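PDB 6IMV: endo-beta-1,2-glucanase from Talaromyces funiculosus, which hydrolyses internal beta-1,2-glucosidic linkages of beta-1,2-glucans as an endo-acting glycoside hydrolase. Local coordinates for residues G407-S419 and G426-S438. Residues are numbered along the deposited sequence; the frame is centred on the assembly and turned at random.
Sequences GKKMQNIYGSTES and GVSALLTWDSKVS. With BGC (beta-D-glucopyranose), chain I.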
ATOM      1  N   GLY A 407      19.159  10.211  -6.965  1.00 14.38           N
ATOM      2  CA  GLY A 407      20.231   9.194  -6.845  1.00 14.46           C
ATOM      3  C   GLY A 407      20.450   8.481  -8.169  1.00 14.44           C
ATOM      4  O   GLY A 407      19.532   8.363  -8.980  1.00 13.59           O
ATOM      5  N   LYS A 408      21.686   8.042  -8.426  1.00 14.69           N
ATOM      6  CA  LYS A 408      21.986   7.349  -9.674  1.00 15.29           C
ATOM      7  C   LYS A 408      21.063   6.135  -9.813  1.00 14.98           C
ATOM      8  O   LYS A 408      20.847   5.406  -8.847  1.00 14.98           O
ATOM      9  CB  LYS A 408      23.458   6.932  -9.735  1.00 16.38           C
ATOM     10  CG  LYS A 408      24.426   8.095  -9.851  1.00 17.13           C
ATOM     11  CD  LYS A 408      24.278   8.828 -11.152  1.00 17.87           C
ATOM     12  CE  LYS A 408      25.022  10.137 -11.168  1.00 20.05           C
ATOM     13  NZ  LYS A 408      24.601  10.948 -12.338  1.00 21.49           N
ATOM     14  N   LYS A 409      20.509   5.979 -11.024  1.00 14.67           N
ATOM     15  CA  LYS A 409      19.645   4.869 -11.445  1.00 15.00           C
ATOM     16  C   LYS A 409      18.278   4.889 -10.746  1.00 13.53           C
ATOM     17  O   LYS A 409      17.576   3.911 -10.809  1.00 13.16           O
ATOM     18  CB  LYS A 409      20.293   3.505 -11.172  1.00 16.27           C
ATOM     19  CG  LYS A 409      21.754   3.359 -11.568  1.00 17.76           C
ATOM     20  CD  LYS A 409      22.314   1.982 -11.241  1.00 18.63           C
ATOM     21  CE  LYS A 409      22.188   1.012 -12.393  1.00 19.17           C
ATOM     22  NZ  LYS A 409      23.202   1.259 -13.453  1.00 19.11           N
ATOM     23  N   MET A 410      17.880   6.006 -10.130  1.00 12.98           N
ATOM     24  CA  MET A 410      16.688   5.993  -9.288  1.00 12.90           C
ATOM     25  C   MET A 410      15.450   6.500 -10.047  1.00 12.16           C
ATOM     26  O   MET A 410      14.346   6.489  -9.493  1.00 11.81           O
ATOM     27  CB  MET A 410      16.922   6.777  -7.996  1.00 13.03           C
ATOM     28  CG  MET A 410      17.753   5.985  -6.991  1.00 13.39           C
ATOM     29  SD  MET A 410      16.995   4.357  -6.629  1.00 14.20           S
ATOM     30  CE  MET A 410      15.574   4.855  -5.656  1.00 13.72           C
ATOM     31  N   GLN A 411      15.622   6.878 -11.317  1.00 12.23           N
ATOM     32  CA  GLN A 411      14.511   6.976 -12.263  1.00 12.29           C
ATOM     33  C   GLN A 411      14.771   6.043 -13.448  1.00 12.45           C
ATOM     34  O   GLN A 411      15.929   5.758 -13.819  1.00 12.13           O
ATOM     35  CB  GLN A 411      14.295   8.399 -12.783  1.00 12.47           C
ATOM     36  CG  GLN A 411      13.844   9.389 -11.725  1.00 12.40           C
ATOM     37  CD  GLN A 411      13.612  10.760 -12.314  1.00 12.77           C
ATOM     38  OE1 GLN A 411      14.553  11.478 -12.681  1.00 12.64           O
ATOM     39  NE2 GLN A 411      12.341  11.132 -12.421  1.00 12.84           N
ATOM     40  N   ASN A 412      13.664   5.585 -14.046  1.00 12.25           N
ATOM     41  CA  ASN A 412      13.673   4.705 -15.198  1.00 12.26           C
ATOM     42  C   ASN A 412      12.463   5.051 -16.076  1.00 12.32           C
ATOM     43  O   ASN A 412      11.639   5.869 -15.679  1.00 12.69           O
ATOM     44  CB  ASN A 412      13.678   3.238 -14.760  1.00 11.71           C
ATOM     45  CG  ASN A 412      12.503   2.891 -13.875  1.00 11.26           C
ATOM     46  OD1 ASN A 412      11.386   2.726 -14.360  1.00 11.52           O
ATOM     47  ND2 ASN A 412      12.746   2.768 -12.582  1.00 11.50           N
ATOM     48  N   ILE A 413      12.347   4.385 -17.231  1.00 12.97           N
ATOM     49  CA  ILE A 413      11.270   4.652 -18.208  1.00 12.97           C
ATOM     50  C   ILE A 413       9.914   4.155 -17.699  1.00 13.47           C
ATOM     51  O   ILE A 413       8.913   4.311 -18.404  1.00 14.12           O
ATOM     52  CB  ILE A 413      11.584   4.045 -19.590  1.00 13.06           C
ATOM     53  CG1 ILE A 413      11.801   2.530 -19.546  1.00 13.47           C
ATOM     54  CG2 ILE A 413      12.754   4.762 -20.242  1.00 13.26           C
ATOM     55  CD1 ILE A 413      11.750   1.876 -20.909  1.00 13.84           C
ATOM     56  N   TYR A 414       9.876   3.570 -16.492  1.00 13.50           N
ATOM     57  CA  TYR A 414       8.621   3.202 -15.827  1.00 13.20           C
ATOM     58  C   TYR A 414       8.438   3.996 -14.524  1.00 12.62           C
ATOM     59  O   TYR A 414       7.634   3.597 -13.668  1.00 12.29           O
ATOM     60  CB  TYR A 414       8.598   1.694 -15.554  1.00 13.21           C
ATOM     61  CG  TYR A 414       9.123   0.835 -16.678  1.00 13.33           C
ATOM     62  CD1 TYR A 414       8.299   0.422 -17.714  1.00 13.63           C
ATOM     63  CD2 TYR A 414      10.458   0.447 -16.715  1.00 13.36           C
ATOM     64  CE1 TYR A 414       8.786  -0.357 -18.757  1.00 13.75           C
ATOM     65  CE2 TYR A 414      10.954  -0.343 -17.734  1.00 13.36           C
ATOM     66  CZ  TYR A 414      10.116  -0.744 -18.758  1.00 13.55           C
ATOM     67  OH  TYR A 414      10.624  -1.511 -19.760  1.00 13.87           O
ATOM     68  N   GLY A 415       9.164   5.113 -14.383  1.00 12.11           N
ATOM     69  CA  GLY A 415       9.072   5.997 -13.207  1.00 11.89           C
ATOM     70  C   GLY A 415      10.196   5.746 -12.216  1.00 11.66           C
ATOM     71  O   GLY A 415      11.329   5.505 -12.618  1.00 11.33           O
ATOM     72  N   SER A 416       9.874   5.807 -10.919  1.00 11.72           N
ATOM     73  CA  SER A 416      10.876   5.651  -9.855  1.00 11.46           C
ATOM     74  C   SER A 416      11.362   4.197  -9.778  1.00 11.33           C
ATOM     75  O   SER A 416      10.630   3.239 -10.110  1.00 10.74           O
ATOM     76  CB  SER A 416      10.352   6.125  -8.523  1.00 11.66           C
ATOM     77  OG  SER A 416       9.250   5.339  -8.076  1.00 11.64           O
ATOM     78  N   THR A 417      12.618   4.053  -9.344  1.00 11.19           N
ATOM     79  CA  THR A 417      13.247   2.769  -9.084  1.00 11.48           C
ATOM     80  C   THR A 417      12.948   2.349  -7.635  1.00 11.64           C
ATOM     81  O   THR A 417      12.734   3.211  -6.762  1.00 11.09           O
ATOM     82  CB  THR A 417      14.747   2.874  -9.383  1.00 11.78           C
ATOM     83  OG1 THR A 417      14.919   3.411 -10.695  1.00 12.04           O
ATOM     84  CG2 THR A 417      15.470   1.553  -9.286  1.00 11.76           C
ATOM     85  N   GLU A 418      12.964   1.032  -7.387  1.00 11.52           N
ATOM     86  CA  GLU A 418      12.565   0.411  -6.103  1.00 11.92           C
ATOM     87  C   GLU A 418      13.264   1.087  -4.909  1.00 12.00           C
ATOM     88  O   GLU A 418      12.604   1.554  -3.965  1.00 12.19           O
ATOM     89  CB  GLU A 418      12.867  -1.091  -6.144  1.00 12.27           C
ATOM     90  CG  GLU A 418      12.643  -1.823  -4.820  1.00 12.27           C
ATOM     91  CD  GLU A 418      11.265  -2.411  -4.579  1.00 12.66           C
ATOM     92  OE1 GLU A 418      10.348  -2.120  -5.371  1.00 12.98           O
ATOM     93  OE2 GLU A 418      11.105  -3.156  -3.582  1.00 12.86           O
ATOM     94  N   SER A 419      14.600   1.104  -4.923  1.00 12.02           N
ATOM     95  CA  SER A 419      15.369   1.524  -3.754  1.00 12.34           C
ATOM     96  C   SER A 419      16.834   1.763  -4.121  1.00 12.52           C
ATOM     97  O   SER A 419      17.301   1.269  -5.134  1.00 11.86           O
ATOM     98  CB  SER A 419      15.267   0.505  -2.646  1.00 12.01           C
ATOM     99  OG  SER A 419      16.011  -0.655  -2.960  1.00 11.93           O
ATOM    100  N   GLY A 426      24.804   1.034  -4.365  1.00 16.10           N
ATOM    101  CA  GLY A 426      23.955  -0.010  -4.904  1.00 15.74           C
ATOM    102  C   GLY A 426      22.511   0.444  -5.043  1.00 15.30           C
ATOM    103  O   GLY A 426      22.065   1.340  -4.335  1.00 14.40           O
ATOM    104  N   VAL A 427      21.790  -0.215  -5.952  1.00 15.01           N
ATOM    105  CA  VAL A 427      20.409   0.087  -6.263  1.00 15.07           C
ATOM    106  C   VAL A 427      19.669  -1.240  -6.476  1.00 14.90           C
ATOM    107  O   VAL A 427      20.258  -2.219  -6.949  1.00 13.71           O
ATOM    108  CB  VAL A 427      20.346   1.008  -7.500  1.00 15.78           C
ATOM    109  CG1 VAL A 427      18.985   1.015  -8.154  1.00 17.12           C
ATOM    110  CG2 VAL A 427      20.769   2.429  -7.172  1.00 15.41           C
ATOM    111  N   SER A 428      18.384  -1.269  -6.099  1.00 14.14           N
ATOM    112  CA  SER A 428      17.484  -2.363  -6.453  1.00 13.55           C
ATOM    113  C   SER A 428      16.898  -2.070  -7.833  1.00 13.41           C
ATOM    114  O   SER A 428      16.015  -1.226  -7.959  1.00 13.01           O
ATOM    115  CB  SER A 428      16.392  -2.539  -5.427  1.00 13.48           C
ATOM    116  OG  SER A 428      15.612  -3.689  -5.718  1.00 13.86           O
ATOM    117  N   ALA A 429      17.415  -2.752  -8.861  1.00 12.90           N
ATOM    118  CA  ALA A 429      17.009  -2.502 -10.246  1.00 12.66           C
ATOM    119  C   ALA A 429      15.703  -3.258 -10.497  1.00 12.09           C
ATOM    120  O   ALA A 429      15.670  -4.325 -11.127  1.00 11.98           O
ATOM    121  CB  ALA A 429      18.120  -2.912 -11.183  1.00 13.53           C
ATOM    122  N   LEU A 430      14.630  -2.711  -9.923  1.00 11.55           N
ATOM    123  CA  LEU A 430      13.389  -3.408  -9.760  1.00 11.50           C
ATOM    124  C   LEU A 430      12.246  -2.386  -9.724  1.00 11.30           C
ATOM    125  O   LEU A 430      12.450  -1.229  -9.333  1.00 10.69           O
ATOM    126  CB  LEU A 430      13.488  -4.203  -8.453  1.00 11.65           C
ATOM    127  CG  LEU A 430      12.289  -5.084  -8.100  1.00 11.68           C
ATOM    128  CD1 LEU A 430      12.228  -6.292  -9.013  1.00 11.69           C
ATOM    129  CD2 LEU A 430      12.343  -5.518  -6.645  1.00 11.70           C
ATOM    130  N   LEU A 431      11.061  -2.828 -10.164  1.00 11.07           N
ATOM    131  CA  LEU A 431       9.812  -2.093 -10.019  1.00 11.31           C
ATOM    132  C   LEU A 431       8.816  -2.974  -9.257  1.00 11.33           C
ATOM    133  O   LEU A 431       8.667  -4.133  -9.609  1.00 11.87           O
ATOM    134  CB  LEU A 431       9.241  -1.766 -11.403  1.00 11.07           C
ATOM    135  CG  LEU A 431      10.225  -1.270 -12.458  1.00 11.35           C
ATOM    136  CD1 LEU A 431       9.563  -1.288 -13.828  1.00 11.04           C
ATOM    137  CD2 LEU A 431      10.752   0.120 -12.122  1.00 10.98           C
ATOM    138  N   THR A 432       8.123  -2.418  -8.255  1.00 10.84           N
ATOM    139  CA  THR A 432       6.998  -3.101  -7.625  1.00 11.10           C
ATOM    140  C   THR A 432       5.854  -2.111  -7.390  1.00 10.69           C
ATOM    141  O   THR A 432       6.087  -0.906  -7.290  1.00 10.34           O
ATOM    142  CB  THR A 432       7.394  -3.767  -6.297  1.00 11.52           C
ATOM    143  OG1 THR A 432       7.751  -2.751  -5.361  1.00 11.44           O
ATOM    144  CG2 THR A 432       8.541  -4.749  -6.440  1.00 11.95           C
ATOM    145  N   TRP A 433       4.626  -2.641  -7.292  1.00 10.93           N
ATOM    146  CA  TRP A 433       3.452  -1.842  -6.921  1.00 11.28           C
ATOM    147  C   TRP A 433       3.709  -1.150  -5.584  1.00 11.80           C
ATOM    148  O   TRP A 433       3.436   0.052  -5.444  1.00 11.72           O
ATOM    149  CB  TRP A 433       2.175  -2.688  -6.844  1.00 11.11           C
ATOM    150  CG  TRP A 433       1.680  -3.146  -8.176  1.00 11.41           C
ATOM    151  CD1 TRP A 433       2.083  -4.257  -8.851  1.00 11.36           C
ATOM    152  CD2 TRP A 433       0.707  -2.495  -9.012  1.00 11.68           C
ATOM    153  NE1 TRP A 433       1.419  -4.356 -10.039  1.00 11.44           N
ATOM    154  CE2 TRP A 433       0.568  -3.289 -10.172  1.00 11.70           C
ATOM    155  CE3 TRP A 433      -0.062  -1.333  -8.895  1.00 11.47           C
ATOM    156  CZ2 TRP A 433      -0.300  -2.947 -11.210  1.00 11.66           C
ATOM    157  CZ3 TRP A 433      -0.916  -0.997  -9.923  1.00 11.69           C
ATOM    158  CH2 TRP A 433      -1.024  -1.786 -11.066  1.00 11.70           C
ATOM    159  N   ASP A 434       4.214  -1.929  -4.615  1.00 11.80           N
ATOM    160  CA  ASP A 434       4.436  -1.463  -3.239  1.00 12.41           C
ATOM    161  C   ASP A 434       5.349  -0.223  -3.220  1.00 11.95           C
ATOM    162  O   ASP A 434       5.072   0.723  -2.475  1.00 11.75           O
ATOM    163  CB  ASP A 434       4.985  -2.592  -2.355  1.00 13.79           C
ATOM    164  CG  ASP A 434       3.932  -3.571  -1.846  1.00 14.92           C
ATOM    165  OD1 ASP A 434       3.251  -4.186  -2.667  1.00 16.44           O
ATOM    166  OD2 ASP A 434       3.826  -3.745  -0.614  1.00 16.76           O
ATOM    167  N   SER A 435       6.425  -0.216  -4.022  1.00 11.56           N
ATOM    168  CA  SER A 435       7.436   0.870  -3.955  1.00 12.03           C
ATOM    169  C   SER A 435       7.087   2.057  -4.864  1.00 11.50           C
ATOM    170  O   SER A 435       7.808   3.042  -4.870  1.00 11.68           O
ATOM    171  CB  SER A 435       8.840   0.367  -4.259  1.00 11.87           C
ATOM    172  OG  SER A 435       9.029   0.162  -5.647  1.00 11.84           O
ATOM    173  N   LYS A 436       5.991   1.971  -5.627  1.00 11.51           N
ATOM    174  CA  LYS A 436       5.718   2.971  -6.672  1.00 11.16           C
ATOM    175  C   LYS A 436       4.281   3.497  -6.606  1.00 11.34           C
ATOM    176  O   LYS A 436       4.057   4.715  -6.638  1.00 11.05           O
ATOM    177  CB  LYS A 436       5.985   2.356  -8.041  1.00 10.94           C
ATOM    178  CG  LYS A 436       7.448   2.074  -8.341  1.00 10.79           C
ATOM    179  CD  LYS A 436       7.645   1.272  -9.612  1.00 10.88           C
ATOM    180  CE  LYS A 436       7.222   1.996 -10.869  1.00 10.72           C
ATOM    181  NZ  LYS A 436       7.918   3.299 -10.989  1.00 10.88           N
ATOM    182  N   VAL A 437       3.313   2.582  -6.574  1.00 11.29           N
ATOM    183  CA  VAL A 437       1.911   2.935  -6.747  1.00 11.55           C
ATOM    184  C   VAL A 437       1.261   3.211  -5.384  1.00 11.43           C
ATOM    185  O   VAL A 437       0.157   3.764  -5.344  1.00 11.79           O
ATOM    186  CB  VAL A 437       1.166   1.860  -7.560  1.00 11.88           C
ATOM    187  CG1 VAL A 437      -0.300   2.217  -7.791  1.00 12.43           C
ATOM    188  CG2 VAL A 437       1.868   1.613  -8.878  1.00 12.13           C
ATOM    189  N   SER A 438       1.946   2.863  -4.282  1.00 10.90           N
ATOM    190  CA  SER A 438       1.583   3.369  -2.948  1.00 10.64           C
ATOM    191  C   SER A 438       1.636   4.911  -2.958  1.00 10.52           C
ATOM    192  O   SER A 438       0.712   5.590  -2.510  1.00 10.08           O
ATOM    193  CB  SER A 438       2.497   2.806  -1.887  1.00 10.29           C
ATOM    194  OG  SER A 438       3.857   2.951  -2.285  1.00 10.14           O
TER
HETATM  195  C2  BGC I 606       8.276 -10.348  -1.231  1.00 31.72           C
HETATM  196  C3  BGC I 606       8.897  -9.689  -2.475  1.00 30.71           C
HETATM  197  C4  BGC I 606       8.056  -8.502  -2.984  1.00 29.67           C
HETATM  198  C5  BGC I 606       7.688  -7.580  -1.812  1.00 29.64           C
HETATM  199  C6  BGC I 606       6.788  -6.411  -2.221  1.00 29.06           C
HETATM  200  C1  BGC I 606       7.924  -9.296  -0.188  1.00 31.07           C
HETATM  201  O1  BGC I 606       7.306  -9.837   0.983  1.00 34.31           O
HETATM  202  O2  BGC I 606       9.226 -11.231  -0.660  1.00 32.41           O
HETATM  203  O3  BGC I 606       9.061 -10.647  -3.523  1.00 30.34           O
HETATM  204  O4  BGC I 606       8.750  -7.762  -4.010  1.00 24.55           O
HETATM  205  O5  BGC I 606       7.047  -8.337  -0.778  1.00 31.58           O
HETATM  206  O6  BGC I 606       5.532  -6.923  -2.659  1.00 29.47           O
HETATM  207  O   HOH W   1       6.955   6.399  -7.282  1.00 11.28           O
HETATM  208  O   HOH W   2      10.193   3.909  -6.098  1.00 12.62           O
HETATM  209  O   HOH W   3       8.591  -3.491  -2.720  1.00 12.99           O
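E418 OE1 takes two hydroxyl donors from the start of helix 433-443: T432 OG1, at 2.7 Å, comes in on the syn lone pair, while S435 OG, also 2.7 Å from OE1, reaches it from above the carboxylate plane. The other oxygen, OE2, binds N348 and a water that also donates to T432 OG1. T432 is the helix N-cap, its OG1 accepting from S435 N, and with D434 and N348 it belongs to the glucose pocket, so E418 is second-shell there. With an alanine here, both hydroxyls would probably lose their shared acceptor and N348 ND2 its carboxylate partner, the S435 hydroxyl being likelier to turn. K436 bends at chi3 and chi4 (65° and 56°) to curl its NZ onto Y414 O (2.7 Å) and, in the carbonyl plane, S416 O (2.9 Å), plus a salt bridge to E41. The frame is the antiparallel hairpin of strands 415-421 and 427-432, joined by E418 N to L430 O and S428 N to S419 O. L431 forks into the 412-415 turn: CD1 packs 3.5 Å from Y414 CD2, and CD2 against the N412 amide. V427 CG1 packs against T417 CG2, with M410 SD on the same side.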